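Local atomic coordinates of geranyltranstransferase (Campylobacter jejuni, PDB entry 3NPK), a protein that probably joins isopentenyl diphosphate to geranyl diphosphate to make farnesyl diphosphate, a chain-elongation step of isoprenoid biosynthesis, releasing pyrophosphate. Residues A117-S122 with L134-A139; A176-A181 with Y201-L205. All coordinates share one frame; numbering follows the deposited sequence.

Interaction 1 (A117-S122 with L134-A139); sequences AFLVLS and LIKTLA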
ATOM      1  N   ALA A 117       5.663   1.699   2.937  1.00  8.24           N
ATOM      2  CA  ALA A 117       5.729   3.156   2.906  1.00  7.96           C
ATOM      3  C   ALA A 117       4.890   3.710   4.058  1.00  8.72           C
ATOM      4  O   ALA A 117       5.282   4.673   4.735  1.00  9.48           O
ATOM      5  CB  ALA A 117       5.217   3.697   1.575  1.00  8.95           C
ATOM      6  N   PHE A 118       3.732   3.092   4.276  1.00  8.47           N
ATOM      7  CA  PHE A 118       2.854   3.538   5.348  1.00  8.82           C
ATOM      8  C   PHE A 118       3.345   3.157   6.737  1.00  9.19           C
ATOM      9  O   PHE A 118       3.149   3.918   7.690  1.00  9.77           O
ATOM     10  CB  PHE A 118       1.412   3.131   5.057  1.00  9.13           C
ATOM     11  CG  PHE A 118       0.918   3.757   3.808  1.00  9.25           C
ATOM     12  CD1 PHE A 118       0.600   5.097   3.802  1.00 10.08           C
ATOM     13  CD2 PHE A 118       0.924   3.065   2.595  1.00  9.09           C
ATOM     14  CE1 PHE A 118       0.205   5.725   2.629  1.00 10.06           C
ATOM     15  CE2 PHE A 118       0.550   3.690   1.420  1.00  9.83           C
ATOM     16  CZ  PHE A 118       0.201   5.024   1.431  1.00 10.02           C
ATOM     17  N   LEU A 119       3.978   1.993   6.861  1.00  9.90           N
ATOM     18  CA  LEU A 119       4.605   1.638   8.132  1.00 10.32           C
ATOM     19  C   LEU A 119       5.689   2.656   8.495  1.00  9.64           C
ATOM     20  O   LEU A 119       5.733   3.158   9.617  1.00 10.19           O
ATOM     21  CB  LEU A 119       5.195   0.222   8.088  1.00 11.11           C
ATOM     22  CG  LEU A 119       5.716  -0.317   9.424  1.00 11.50           C
ATOM     23  CD1 LEU A 119       4.599  -0.356  10.477  1.00 13.22           C
ATOM     24  CD2 LEU A 119       6.292  -1.707   9.226  1.00 13.57           C
ATOM     25  N   VAL A 120       6.555   2.965   7.538  1.00  9.02           N
ATOM     26  CA  VAL A 120       7.642   3.911   7.780  1.00 10.08           C
ATOM     27  C   VAL A 120       7.088   5.292   8.115  1.00  9.78           C
ATOM     28  O   VAL A 120       7.545   5.952   9.057  1.00 10.52           O
ATOM     29  CB  VAL A 120       8.606   3.980   6.574  1.00 12.77           C
ATOM     30  CG1 VAL A 120       9.517   5.210   6.675  1.00 16.30           C
ATOM     31  CG2 VAL A 120       9.410   2.694   6.489  1.00 15.54           C
ATOM     32  N   LEU A 121       6.083   5.737   7.367  1.00  9.53           N
ATOM     33  CA  LEU A 121       5.524   7.063   7.632  1.00 10.39           C
ATOM     34  C   LEU A 121       4.918   7.105   9.036  1.00  9.54           C
ATOM     35  O   LEU A 121       5.107   8.084   9.788  1.00 11.00           O
ATOM     36  CB  LEU A 121       4.447   7.381   6.599  1.00 13.47           C
ATOM     37  CG  LEU A 121       4.581   8.690   5.857  1.00 18.22           C
ATOM     38  CD1 LEU A 121       3.407   8.878   4.869  1.00 15.59           C
ATOM     39  CD2 LEU A 121       4.729   9.804   6.856  1.00 20.00           C
ATOM     40  N   SER A 122       4.206   6.048   9.409  1.00  9.16           N
ATOM     41  CA  SER A 122       3.512   6.040  10.690  1.00  9.69           C
ATOM     42  C   SER A 122       4.474   6.029  11.881  1.00 10.12           C
ATOM     43  O   SER A 122       4.094   6.429  12.984  1.00 12.02           O
ATOM     44  CB  SER A 122       2.519   4.879  10.766  1.00 10.83           C
ATOM     45  OG  SER A 122       3.163   3.620  10.876  1.00 12.93           O
ATOM     46  N   LEU A 134       0.223  13.586   6.398  1.00  9.35           N
ATOM     47  CA  LEU A 134       1.160  13.031   5.425  1.00  8.14           C
ATOM     48  C   LEU A 134       0.640  11.740   4.801  1.00  8.00           C
ATOM     49  O   LEU A 134       0.811  11.521   3.600  1.00  9.12           O
ATOM     50  CB  LEU A 134       2.518  12.763   6.076  1.00  7.94           C
ATOM     51  CG  LEU A 134       3.278  14.013   6.556  1.00  9.08           C
ATOM     52  CD1 LEU A 134       4.489  13.607   7.391  1.00 10.22           C
ATOM     53  CD2 LEU A 134       3.700  14.852   5.365  1.00  9.76           C
ATOM     54  N   ILE A 135       0.037  10.884   5.616  1.00  7.71           N
ATOM     55  CA  ILE A 135      -0.528   9.628   5.113  1.00  7.15           C
ATOM     56  C   ILE A 135      -1.700   9.897   4.156  1.00  8.51           C
ATOM     57  O   ILE A 135      -1.820   9.245   3.115  1.00  8.98           O
ATOM     58  CB  ILE A 135      -0.919   8.711   6.273  1.00  8.10           C
ATOM     59  CG1 ILE A 135       0.375   8.225   6.953  1.00  8.85           C
ATOM     60  CG2 ILE A 135      -1.787   7.543   5.777  1.00  9.51           C
ATOM     61  CD1 ILE A 135       0.169   7.645   8.334  1.00 10.35           C
ATOM     62  N   LYS A 136      -2.548  10.872   4.493  1.00  8.25           N
ATOM     63  CA  LYS A 136      -3.622  11.258   3.582  1.00  8.29           C
ATOM     64  C   LYS A 136      -3.063  11.724   2.254  1.00  8.56           C
ATOM     65  O   LYS A 136      -3.565  11.342   1.197  1.00  9.98           O
ATOM     66  CB  LYS A 136      -4.489  12.374   4.179  1.00  9.84           C
ATOM     67  CG  LYS A 136      -5.326  11.960   5.359  1.00 10.39           C
ATOM     68  CD  LYS A 136      -6.068  13.156   5.965  1.00 11.75           C
ATOM     69  CE  LYS A 136      -7.069  12.692   7.019  1.00 13.11           C
ATOM     70  NZ  LYS A 136      -7.777  13.840   7.658  1.00 14.99           N
ATOM     71  N   THR A 137      -2.019  12.547   2.296  1.00  8.50           N
ATOM     72  CA  THR A 137      -1.451  13.075   1.058  1.00  8.42           C
ATOM     73  C   THR A 137      -0.822  11.964   0.218  1.00  9.29           C
ATOM     74  O   THR A 137      -1.023  11.879  -1.009  1.00  9.90           O
ATOM     75  CB  THR A 137      -0.430  14.179   1.353  1.00  9.19           C
ATOM     76  OG1 THR A 137      -1.109  15.241   2.047  1.00  9.88           O
ATOM     77  CG2 THR A 137       0.176  14.733   0.063  1.00 10.72           C
ATOM     78  N   LEU A 138      -0.054  11.104   0.870  1.00  8.37           N
ATOM     79  CA  LEU A 138       0.606  10.040   0.117  1.00  8.63           C
ATOM     80  C   LEU A 138      -0.394   9.040  -0.451  1.00  8.24           C
ATOM     81  O   LEU A 138      -0.288   8.657  -1.622  1.00  8.62           O
ATOM     82  CB  LEU A 138       1.621   9.308   0.985  1.00  8.40           C
ATOM     83  CG  LEU A 138       2.511   8.303   0.241  1.00  9.35           C
ATOM     84  CD1 LEU A 138       3.333   8.994  -0.849  1.00 10.68           C
ATOM     85  CD2 LEU A 138       3.440   7.620   1.258  1.00 11.13           C
ATOM     86  N   ALA A 139      -1.352   8.594   0.359  1.00  7.10           N
ATOM     87  CA  ALA A 139      -2.283   7.561  -0.117  1.00  7.12           C
ATOM     88  C   ALA A 139      -3.228   8.091  -1.201  1.00  9.14           C
ATOM     89  O   ALA A 139      -3.626   7.353  -2.101  1.00  9.37           O
ATOM     90  CB  ALA A 139      -3.085   6.960   1.042  1.00  8.75           C
TER

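Interaction 2 (A176-A181 with Y201-L205); sequences ARLIAA and YKLGL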
ATOM      1  N   ALA A 176       2.478  13.344 -12.237  1.00  9.44           N
ATOM      2  CA  ALA A 176       2.543  14.685 -11.647  1.00  9.23           C
ATOM      3  C   ALA A 176       2.028  14.715 -10.211  1.00  8.90           C
ATOM      4  O   ALA A 176       2.554  15.447  -9.384  1.00  9.55           O
ATOM      5  CB  ALA A 176       1.796  15.710 -12.490  1.00 10.28           C
ATOM      6  N   ARG A 177       0.993  13.934  -9.909  1.00  9.42           N
ATOM      7  CA  ARG A 177       0.418  14.015  -8.570  1.00  9.29           C
ATOM      8  C   ARG A 177       1.390  13.578  -7.479  1.00  9.75           C
ATOM      9  O   ARG A 177       1.417  14.173  -6.415  1.00 10.29           O
ATOM     10  CB  ARG A 177      -0.938  13.299  -8.478  1.00 10.67           C
ATOM     11  CG  ARG A 177      -2.083  14.198  -9.006  1.00 12.50           C
ATOM     12  CD  ARG A 177      -3.471  13.649  -8.749  1.00 14.37           C
ATOM     13  NE  ARG A 177      -4.475  14.568  -9.278  1.00 14.55           N
ATOM     14  CZ  ARG A 177      -5.781  14.485  -9.051  1.00 17.69           C
ATOM     15  NH1 ARG A 177      -6.279  13.510  -8.307  1.00 17.93           N
ATOM     16  NH2 ARG A 177      -6.587  15.400  -9.570  1.00 19.50           N
ATOM     17  N   LEU A 178       2.208  12.561  -7.745  1.00  9.56           N
ATOM     18  CA  LEU A 178       3.183  12.118  -6.747  1.00  9.83           C
ATOM     19  C   LEU A 178       4.317  13.143  -6.556  1.00  9.89           C
ATOM     20  O   LEU A 178       4.818  13.325  -5.440  1.00 10.48           O
ATOM     21  CB  LEU A 178       3.747  10.734  -7.100  1.00 10.30           C
ATOM     22  CG  LEU A 178       4.564  10.083  -5.969  1.00 10.21           C
ATOM     23  CD1 LEU A 178       3.731   9.871  -4.728  1.00 11.59           C
ATOM     24  CD2 LEU A 178       5.172   8.765  -6.424  1.00 11.29           C
ATOM     25  N   ILE A 179       4.715  13.821  -7.637  1.00  9.28           N
ATOM     26  CA  ILE A 179       5.686  14.919  -7.551  1.00  9.15           C
ATOM     27  C   ILE A 179       5.116  16.086  -6.730  1.00  8.85           C
ATOM     28  O   ILE A 179       5.778  16.614  -5.820  1.00 10.57           O
ATOM     29  CB  ILE A 179       6.133  15.373  -8.965  1.00  9.99           C
ATOM     30  CG1 ILE A 179       6.988  14.269  -9.600  1.00 10.93           C
ATOM     31  CG2 ILE A 179       6.904  16.682  -8.914  1.00 10.08           C
ATOM     32  CD1 ILE A 179       7.172  14.388 -11.089  1.00 11.29           C
ATOM     33  N   ALA A 180       3.883  16.469  -7.028  1.00  9.05           N
ATOM     34  CA  ALA A 180       3.185  17.489  -6.236  1.00  8.76           C
ATOM     35  C   ALA A 180       3.068  17.064  -4.766  1.00  8.69           C
ATOM     36  O   ALA A 180       3.246  17.874  -3.839  1.00  9.65           O
ATOM     37  CB  ALA A 180       1.791  17.753  -6.830  1.00  9.21           C
ATOM     38  N   ALA A 181       2.771  15.789  -4.543  1.00  8.97           N
ATOM     39  CA  ALA A 181       2.658  15.282  -3.175  1.00  9.02           C
ATOM     40  C   ALA A 181       3.977  15.413  -2.413  1.00  8.55           C
ATOM     41  O   ALA A 181       3.981  15.731  -1.234  1.00 10.43           O
ATOM     42  CB  ALA A 181       2.198  13.820  -3.178  1.00  9.82           C
ATOM     43  N   TYR A 201       1.867  22.633  -4.161  1.00 10.50           N
ATOM     44  CA  TYR A 201       1.324  21.436  -4.808  1.00 11.41           C
ATOM     45  C   TYR A 201       1.051  21.706  -6.292  1.00 11.52           C
ATOM     46  O   TYR A 201       1.415  20.915  -7.160  1.00 11.59           O
ATOM     47  CB  TYR A 201       0.058  20.987  -4.091  1.00 10.20           C
ATOM     48  CG  TYR A 201      -0.575  19.727  -4.636  1.00 10.33           C
ATOM     49  CD1 TYR A 201      -0.234  18.473  -4.138  1.00  9.41           C
ATOM     50  CD2 TYR A 201      -1.526  19.793  -5.645  1.00 11.62           C
ATOM     51  CE1 TYR A 201      -0.840  17.316  -4.626  1.00  9.99           C
ATOM     52  CE2 TYR A 201      -2.131  18.646  -6.143  1.00 10.38           C
ATOM     53  CZ  TYR A 201      -1.781  17.412  -5.633  1.00  9.47           C
ATOM     54  OH  TYR A 201      -2.378  16.275  -6.115  1.00 10.94           O
ATOM     55  N   LYS A 202       0.429  22.844  -6.586  1.00 11.92           N
ATOM     56  CA  LYS A 202       0.133  23.194  -7.974  1.00 12.91           C
ATOM     57  C   LYS A 202       1.399  23.373  -8.809  1.00 12.73           C
ATOM     58  O   LYS A 202       1.428  23.013  -9.987  1.00 13.62           O
ATOM     59  CB  LYS A 202      -0.738  24.444  -8.031  1.00 15.49           C
ATOM     60  CG  LYS A 202      -2.140  24.193  -7.549  1.00 19.76           C
ATOM     61  CD  LYS A 202      -2.981  25.448  -7.693  1.00 25.02           C
ATOM     62  CE  LYS A 202      -4.453  25.168  -7.419  1.00 29.57           C
ATOM     63  NZ  LYS A 202      -5.347  26.122  -8.143  1.00 32.58           N
ATOM     64  N   LEU A 203       2.461  23.888  -8.200  1.00 12.74           N
ATOM     65  CA  LEU A 203       3.741  23.978  -8.899  1.00 12.73           C
ATOM     66  C   LEU A 203       4.270  22.582  -9.225  1.00 11.69           C
ATOM     67  O   LEU A 203       4.753  22.337 -10.336  1.00 13.05           O
ATOM     68  CB  LEU A 203       4.753  24.759  -8.066  1.00 14.73           C
ATOM     69  CG  LEU A 203       6.208  24.719  -8.538  1.00 16.16           C
ATOM     70  CD1 LEU A 203       6.362  25.385  -9.910  1.00 16.71           C
ATOM     71  CD2 LEU A 203       7.126  25.408  -7.509  1.00 18.34           C
ATOM     72  N   GLY A 204       4.159  21.657  -8.274  1.00 11.34           N
ATOM     73  CA  GLY A 204       4.533  20.271  -8.550  1.00 11.63           C
ATOM     74  C   GLY A 204       3.780  19.668  -9.731  1.00 10.92           C
ATOM     75  O   GLY A 204       4.369  18.963 -10.557  1.00 12.54           O
ATOM     76  N   LEU A 205       2.481  19.953  -9.834  1.00 11.52           N
ATOM     77  CA  LEU A 205       1.687  19.434 -10.954  1.00 11.40           C
ATOM     78  C   LEU A 205       2.236  19.959 -12.268  1.00 12.14           C
ATOM     79  O   LEU A 205       2.320  19.226 -13.262  1.00 13.60           O
ATOM     80  CB  LEU A 205       0.230  19.861 -10.830  1.00 12.17           C
ATOM     81  CG  LEU A 205      -0.560  19.285  -9.666  1.00 11.57           C
ATOM     82  CD1 LEU A 205      -1.970  19.871  -9.713  1.00 13.89           C
ATOM     83  CD2 LEU A 205      -0.585  17.733  -9.675  1.00 12.55           C
TER

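Interaction 1 (A117-S122 with L134-A139)
Leu-121, Phe-118 and Ile-135 do most of the work in holding two nearly antiparallel helices together here, the axes of the two short segments 10.6 Å apart at closest approach and their directions 159° apart. Leu-121 reaches across with both branches. Its CD1 lies 3.7 Å from CG1 of Ile-135 and 3.8 Å from CD2 of Leu-138, while its CD2 turns to Leu-134, 3.8 Å from that residue's CB. Leu-121 and Ile-135 run past each other in opposite directions, whereas Leu-134 meets Leu-121 at about a right angle. Phe-118 makes the second large part of the contact. With CG placed beside the backbone N (chi1 -62°), the ring is carried toward the facing helix, and CZ comes 3.8 Å from CB of Ala-139. The CG2 branch of Ile-135 sits 3.9 Å from ring atom CD1 of Phe-118, so this isoleucine meets the ring with one branch and Leu-121 with the other. No hydrogen bond crosses the interface; even the hydroxyl of Ser-122 turns back to the carbonyl of Leu-119 in its own helix. The contact is buried apolar helix packing within the mainly helical polyprenyl synthetase fold. Ala-117 and Leu-138 also touch helix 59-80, Leu-134 and Leu-138 reach helix 164-189, and Phe-118 stacks on Phe-118 of the second subunit, placing the pair at the dimer interface.

Interaction 2 (A176-A181 with Y201-L205)
Ala-180 and Gly-204 bring two backbones unusually close. With no side chain on Gly-204, its CA lies directly against CA of Ala-180, 3.9 Å away, and the segment axes come within 7.3 Å; this close approach is made at an alanine and a glycine, with the helix directions 145° apart. The CH-pi contact lies beside it: the methyl of Ala-180 stands over one face of the Tyr-201 ring, 3.5 Å from its centroid and 16° off the normal. Tyr-201 sets its CG anti to the backbone N (chi1 -178°), which brings the ring beneath that methyl. Apolar packing continues at Leu-205, whose CD2 is 3.7 Å from CB of Ala-180 and 3.9 Å from CG of Arg-177. No hydrogen bond crosses the contact; the aliphatic part of the extended Arg-177 chain passes the phenol obliquely, its CG 3.6 Å from OH of Tyr-201, and that hydroxyl is hydrogen-bonded to Asn-141. Arg-177 also packs on Phe-140 and Asn-141 of helix 128-142, Ile-179 leans on helix 42-54, which carries the pyrophosphate-pocket residue Arg-43, and Leu-203 touches helix 246-265.

Following the chain from the N terminus, the first of the contacting helices is 103-122, and helix 128-142 folds back against it, so interaction 1 closes a short helical hairpin. The chain then passes through helix 147-156 into helix 164-189, against which helix 194-220 returns to form interaction 2. The two loops are therefore in series, neither enclosing nor crossing the other. Their centres lie 16 Å apart, yet they meet where helix 128-142 packs on helix 164-189: CG2 of Thr-137 is 3.9 Å from CB of Ala-181, and Leu-138 touches Leu-178. Together they link the subunit interface to the middle of the helical bundle, near the bound pyrophosphate.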